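Proteasome activator protein PA26 (Trypanosoma brucei, PDB 1YAR) probably docks as a heptameric ring on the end of the 20S proteasome and opens its gated entrance pore to substrates. Local coordinates at residues 75-80 / 144-149; 85-90 / 129-134. One frame throughout, in Å; residues are numbered along the deposited sequence.

Contacts 1 and 2 are an example of one long helix packing against both ends of a loop that has no regular structure of its own. Both use helix 71-99: contact 1 takes residues 75-80 near its start, contact 2 residues 85-90 further on, and the centres of the two lie about 11 Å apart. Along the chain, residues 129-134 of contact 2 come before 144-149 of contact 1, at opposite ends of the loop that separates helix 111-130 from helix 150-166. Probable hydrogen bonds from Thr144 OG1 to Thr130 O and from Tyr149 OH to Ser133 O join these two segments. Both contacts reach a neighbouring subunit, so residues of the bundle interior lie close to a subunit interface.

Contact 1: 75-80 / 144-149; sequences GVLQRY and TPIGMY
Ile146 and Gly147 bring the loop 144-149 against Leu77 and Tyr80, two residues one turn apart on helix 71-99. The loop enters at Thr144, whose OG1 is hydrogen-bonded to Thr130 O, and passes through Pro145, which packs on Tyr149 of a neighbouring subunit. Ile146 then turns inward and divides its branches between the two helix residues. With CG1 anti to the backbone N (chi1 -154°) and the chain beyond it extended, CD1 reaches CD2 of Leu77 at 4.0 Å, the two side chains crossing at about a right angle. The other branch serves the tyrosine: Ile146 CG2 lies 3.9 Å from Tyr80 CE2, approaching the ring obliquely as the side chains slide past each other in opposite directions. No direct hydrogen bond joins the segments, but a water does. Tyr80 OH donates to it over 2.5 Å, and the water, lying in the plane of the ring, donates in turn to Ile146 O at 2.6 Å, so the phenol is joined to the loop backbone through one water. At Gly147 the carbonyl O sits near the ring plane, 4.4 Å from Tyr80 CE2 at the edge, while the N-H is bound by Glu135 of the neighbouring subunit. Met148 points away from the helix and places its CB over the centre of one face of the Tyr149 ring, 4.0 Å above the plane; the same ring makes a cation-pi interaction with Lys199 of another neighbouring subunit. Tyr149 occupies the N-cap position of helix 150-166. Helices 183-226 and 150-166 also pack on Leu77, which places this apolar contact with its single water bridge in the core of the four-helix bundle characteristic of 11S proteasome activators.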
loop_
_atom_site.group_PDB
_atom_site.type_symbol
_atom_site.label_atom_id
_atom_site.label_comp_id
_atom_site.label_asym_id
_atom_site.label_seq_id
_atom_site.Cartn_x
_atom_site.Cartn_y
_atom_site.Cartn_z
ATOM N N GLY O 75 -80.308 88.715 47.539
ATOM C CA GLY O 75 -80.626 88.202 46.199
ATOM C C GLY O 75 -79.442 87.514 45.528
ATOM O O GLY O 75 -79.590 86.427 44.952
ATOM N N VAL O 76 -78.266 88.133 45.615
ATOM C CA VAL O 76 -77.048 87.548 45.037
ATOM C C VAL O 76 -76.734 86.195 45.706
ATOM O O VAL O 76 -76.507 85.197 45.019
ATOM C CB VAL O 76 -75.824 88.520 45.098
ATOM C CG1 VAL O 76 -74.506 87.794 44.715
ATOM C CG2 VAL O 76 -76.039 89.739 44.169
ATOM N N LEU O 77 -76.724 86.177 47.038
ATOM C CA LEU O 77 -76.436 84.946 47.788
ATOM C C LEU O 77 -77.448 83.829 47.504
ATOM O O LEU O 77 -77.072 82.661 47.375
ATOM C CB LEU O 77 -76.291 85.218 49.292
ATOM C CG LEU O 77 -75.020 86.029 49.642
ATOM C CD1 LEU O 77 -75.178 86.861 50.892
ATOM C CD2 LEU O 77 -73.725 85.159 49.760
ATOM N N GLN O 78 -78.733 84.197 47.395
ATOM C CA GLN O 78 -79.785 83.238 47.081
ATOM C C GLN O 78 -79.583 82.635 45.700
ATOM O O GLN O 78 -79.777 81.435 45.502
ATOM C CB GLN O 78 -81.176 83.901 47.145
ATOM C CG GLN O 78 -82.316 82.952 46.793
ATOM C CD GLN O 78 -82.583 81.935 47.887
ATOM O OE1 GLN O 78 -83.265 82.245 48.870
ATOM N NE2 GLN O 78 -82.056 80.713 47.719
ATOM N N ARG O 79 -79.192 83.474 44.753
ATOM C CA ARG O 79 -78.976 83.052 43.375
ATOM C C ARG O 79 -77.795 82.072 43.299
ATOM O O ARG O 79 -77.832 81.096 42.541
ATOM C CB ARG O 79 -78.676 84.277 42.537
ATOM C CG ARG O 79 -78.720 84.059 41.047
ATOM C CD ARG O 79 -78.743 85.350 40.257
ATOM N NE ARG O 79 -78.478 85.083 38.846
ATOM C CZ ARG O 79 -78.133 86.015 37.972
ATOM N NH1 ARG O 79 -78.017 87.282 38.360
ATOM N NH2 ARG O 79 -77.912 85.676 36.712
ATOM N N TYR O 80 -76.748 82.353 44.079
ATOM C CA TYR O 80 -75.587 81.455 44.154
ATOM C C TYR O 80 -75.990 80.110 44.750
ATOM O O TYR O 80 -75.674 79.056 44.177
ATOM C CB TYR O 80 -74.410 82.102 44.901
ATOM C CG TYR O 80 -73.150 81.249 44.817
ATOM C CD1 TYR O 80 -72.570 80.970 43.583
ATOM C CD2 TYR O 80 -72.584 80.681 45.962
ATOM C CE1 TYR O 80 -71.427 80.174 43.483
ATOM C CE2 TYR O 80 -71.436 79.876 45.869
ATOM C CZ TYR O 80 -70.880 79.637 44.618
ATOM O OH TYR O 80 -69.767 78.843 44.486
ATOM N N THR O 144 -62.923 76.455 49.422
ATOM C CA THR O 144 -63.743 77.339 48.606
ATOM C C THR O 144 -63.999 78.637 49.403
ATOM O O THR O 144 -64.117 78.592 50.636
ATOM C CB THR O 144 -65.044 76.590 48.202
ATOM O OG1 THR O 144 -65.779 77.342 47.224
ATOM C CG2 THR O 144 -65.989 76.482 49.384
ATOM N N PRO O 145 -64.005 79.797 48.744
ATOM C CA PRO O 145 -64.235 81.062 49.460
ATOM C C PRO O 145 -65.578 81.103 50.201
ATOM O O PRO O 145 -65.689 81.725 51.263
ATOM C CB PRO O 145 -64.175 82.109 48.347
ATOM C CG PRO O 145 -63.273 81.471 47.333
ATOM C CD PRO O 145 -63.714 80.021 47.315
ATOM N N ILE O 146 -66.574 80.415 49.650
ATOM C CA ILE O 146 -67.884 80.352 50.258
ATOM C C ILE O 146 -68.602 79.102 49.764
ATOM O O ILE O 146 -68.514 78.755 48.585
ATOM C CB ILE O 146 -68.679 81.678 49.988
ATOM C CG1 ILE O 146 -69.713 81.914 51.077
ATOM C CG2 ILE O 146 -69.261 81.756 48.570
ATOM C CD1 ILE O 146 -70.398 83.303 50.960
ATOM N N GLY O 147 -69.285 78.416 50.664
ATOM C CA GLY O 147 -70.002 77.206 50.289
ATOM C C GLY O 147 -71.494 77.341 50.047
ATOM O O GLY O 147 -72.029 78.442 49.953
ATOM N N MET O 148 -72.168 76.197 50.005
ATOM C CA MET O 148 -73.598 76.092 49.684
ATOM C C MET O 148 -74.566 76.730 50.680
ATOM O O MET O 148 -75.735 76.980 50.356
ATOM C CB MET O 148 -73.972 74.623 49.565
ATOM C CG MET O 148 -73.617 74.020 48.250
ATOM S SD MET O 148 -74.527 72.506 48.030
ATOM C CE MET O 148 -76.130 73.178 47.577
ATOM N N TYR O 149 -74.108 76.938 51.901
ATOM C CA TYR O 149 -74.956 77.538 52.930
ATOM C C TYR O 149 -74.489 78.953 53.239
ATOM O O TYR O 149 -74.374 79.353 54.383
ATOM C CB TYR O 149 -74.994 76.617 54.153
ATOM C CG TYR O 149 -75.155 75.172 53.724
ATOM C CD1 TYR O 149 -74.097 74.259 53.850
ATOM C CD2 TYR O 149 -76.336 74.740 53.124
ATOM C CE1 TYR O 149 -74.228 72.946 53.409
ATOM C CE2 TYR O 149 -76.488 73.425 52.683
ATOM C CZ TYR O 149 -75.432 72.535 52.835
ATOM O OH TYR O 149 -75.583 71.249 52.390
HETATM O O HOH W 1 -68.986 77.443 46.448
#

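Contact 2: 85-90 / 129-134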
loop_
_atom_site.group_PDB
_atom_site.type_symbol
_atom_site.label_atom_id
_atom_site.label_comp_id
_atom_site.label_asym_id
_atom_site.label_seq_id
_atom_site.Cartn_x
_atom_site.Cartn_y
_atom_site.Cartn_z
ATOM N N HIS O 85 -77.083 74.330 44.436
ATOM C CA HIS O 85 -78.073 73.248 44.552
ATOM C C HIS O 85 -78.199 72.458 43.241
ATOM O O HIS O 85 -78.104 71.226 43.249
ATOM C CB HIS O 85 -79.437 73.826 44.997
ATOM C CG HIS O 85 -80.579 72.846 44.970
ATOM N ND1 HIS O 85 -81.898 73.253 45.019
ATOM C CD2 HIS O 85 -80.610 71.491 44.953
ATOM C CE1 HIS O 85 -82.689 72.193 45.001
ATOM N NE2 HIS O 85 -81.935 71.112 44.956
ATOM N N ASN O 86 -78.423 73.163 42.129
ATOM C CA ASN O 86 -78.572 72.521 40.824
ATOM C C ASN O 86 -77.331 71.727 40.381
ATOM O O ASN O 86 -77.433 70.589 39.926
ATOM C CB ASN O 86 -78.901 73.567 39.752
ATOM C CG ASN O 86 -80.314 74.122 39.890
ATOM O OD1 ASN O 86 -81.164 73.529 40.568
ATOM N ND2 ASN O 86 -80.570 75.257 39.247
ATOM N N VAL O 87 -76.166 72.357 40.504
ATOM C CA VAL O 87 -74.900 71.718 40.157
ATOM C C VAL O 87 -74.677 70.464 41.000
ATOM O O VAL O 87 -74.255 69.434 40.466
ATOM C CB VAL O 87 -73.720 72.702 40.278
ATOM C CG1 VAL O 87 -72.378 71.953 40.172
ATOM C CG2 VAL O 87 -73.832 73.798 39.173
ATOM N N TYR O 88 -74.981 70.535 42.297
ATOM C CA TYR O 88 -74.870 69.357 43.176
ATOM C C TYR O 88 -75.715 68.180 42.664
ATOM O O TYR O 88 -75.240 67.055 42.595
ATOM C CB TYR O 88 -75.286 69.695 44.613
ATOM C CG TYR O 88 -75.111 68.573 45.629
ATOM C CD1 TYR O 88 -73.995 68.544 46.464
ATOM C CD2 TYR O 88 -76.075 67.568 45.788
ATOM C CE1 TYR O 88 -73.829 67.550 47.414
ATOM C CE2 TYR O 88 -75.910 66.552 46.746
ATOM C CZ TYR O 88 -74.778 66.562 47.555
ATOM O OH TYR O 88 -74.585 65.602 48.513
ATOM N N CYS O 89 -76.982 68.441 42.350
ATOM C CA CYS O 89 -77.871 67.371 41.885
ATOM C C CYS O 89 -77.449 66.817 40.511
ATOM O O CYS O 89 -77.555 65.621 40.251
ATOM C CB CYS O 89 -79.349 67.831 41.918
ATOM S SG CYS O 89 -79.958 68.151 43.601
ATOM N N GLN O 90 -76.956 67.684 39.638
ATOM C CA GLN O 90 -76.436 67.265 38.341
ATOM C C GLN O 90 -75.163 66.404 38.501
ATOM O O GLN O 90 -75.007 65.393 37.821
ATOM C CB GLN O 90 -76.178 68.497 37.483
ATOM C CG GLN O 90 -77.521 69.074 36.937
ATOM C CD GLN O 90 -77.481 70.548 36.594
ATOM O OE1 GLN O 90 -76.459 71.224 36.753
ATOM N NE2 GLN O 90 -78.629 71.064 36.123
ATOM N N LYS O 129 -65.830 69.789 48.340
ATOM C CA LYS O 129 -64.937 70.904 48.569
ATOM C C LYS O 129 -65.397 72.186 47.881
ATOM O O LYS O 129 -65.595 73.188 48.556
ATOM C CB LYS O 129 -63.506 70.553 48.177
ATOM C CG LYS O 129 -62.919 69.413 48.987
ATOM C CD LYS O 129 -61.515 69.104 48.493
ATOM C CE LYS O 129 -60.809 68.057 49.352
ATOM N NZ LYS O 129 -59.470 67.708 48.737
ATOM N N THR O 130 -65.566 72.157 46.557
ATOM C CA THR O 130 -65.891 73.374 45.797
ATOM C C THR O 130 -67.249 73.963 46.224
ATOM O O THR O 130 -67.368 75.188 46.389
ATOM C CB THR O 130 -65.896 73.084 44.286
ATOM O OG1 THR O 130 -64.736 72.320 43.938
ATOM C CG2 THR O 130 -65.753 74.369 43.462
ATOM N N LEU O 131 -68.252 73.091 46.390
ATOM C CA LEU O 131 -69.608 73.526 46.742
ATOM C C LEU O 131 -69.817 73.598 48.243
ATOM O O LEU O 131 -70.833 74.133 48.697
ATOM C CB LEU O 131 -70.663 72.612 46.104
ATOM C CG LEU O 131 -70.699 72.579 44.566
ATOM C CD1 LEU O 131 -71.743 71.565 44.124
ATOM C CD2 LEU O 131 -70.938 73.978 43.928
ATOM N N GLY O 132 -68.902 73.007 49.011
ATOM C CA GLY O 132 -68.990 73.003 50.472
ATOM C C GLY O 132 -70.308 72.442 51.006
ATOM O O GLY O 132 -70.941 73.034 51.873
ATOM N N SER O 133 -70.706 71.284 50.504
ATOM C CA SER O 133 -72.064 70.774 50.719
ATOM C C SER O 133 -72.222 69.997 52.014
ATOM O O SER O 133 -73.336 69.776 52.471
ATOM C CB SER O 133 -72.465 69.879 49.561
ATOM O OG SER O 133 -71.566 68.789 49.447
ATOM N N GLY O 134 -71.101 69.586 52.605
ATOM C CA GLY O 134 -71.146 68.777 53.801
ATOM C C GLY O 134 -71.489 69.575 55.036
ATOM O O GLY O 134 -71.353 70.795 55.065
HETATM O O HOH W 2 -72.410 66.333 50.163
#
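Tyr88 of helix 71-99 meets Leu131 with its base and Ser133 with its ring edge, where helix 111-130 gives way to a loop. At the base, Tyr88 CB touches Leu131 CD1 at 4.0 Å. That methyl also comes to 3.9 Å from the backbone N of Tyr88, so it rests on the helix surface as much as on the side chain, near the plane of the ring at its edge. Beside it, Val87 CG1 meets the same Leu131 CD1 at 4.0 Å, the two aliphatic chains crossing obliquely; Val87 is backed by Trp34 and Thr38 of helix 24-57, and Leu131 by Leu207 of helix 183-226. Through Val87 and Leu131 the contact thus joins helix 71-99 and the end of helix 111-130 to helices 24-57 and 183-226, as expected in the four-helix bundle of the PA28 family. Between the two touching loop residues, Gly132 leaves the helical conformation with positive phi (55°), and the chain turns so that Ser133 faces helix 71-99 as well.

CG of the tyrosine stands anti to the backbone N (chi1 -176°), which carries the ring out to that serine. Further along, Tyr88 CD1 is 3.7 Å from Ser133 CB. The next atom, Tyr88 CE1, comes to 3.3 Å from Ser133 OG, the hydroxyl oxygen lying near the ring plane at its edge. At the tip, Tyr88 OH is 2.8 Å from a water that shares the plane of the ring, and this water donates a hydrogen bond to Ser133 OG at 2.7 Å. Ser133 OG, accepting from the water, donates its own hydrogen to Glu127 O, a carbonyl in the last turns of helix 111-130. Tyr88 also packs on His206 of a neighbouring subunit.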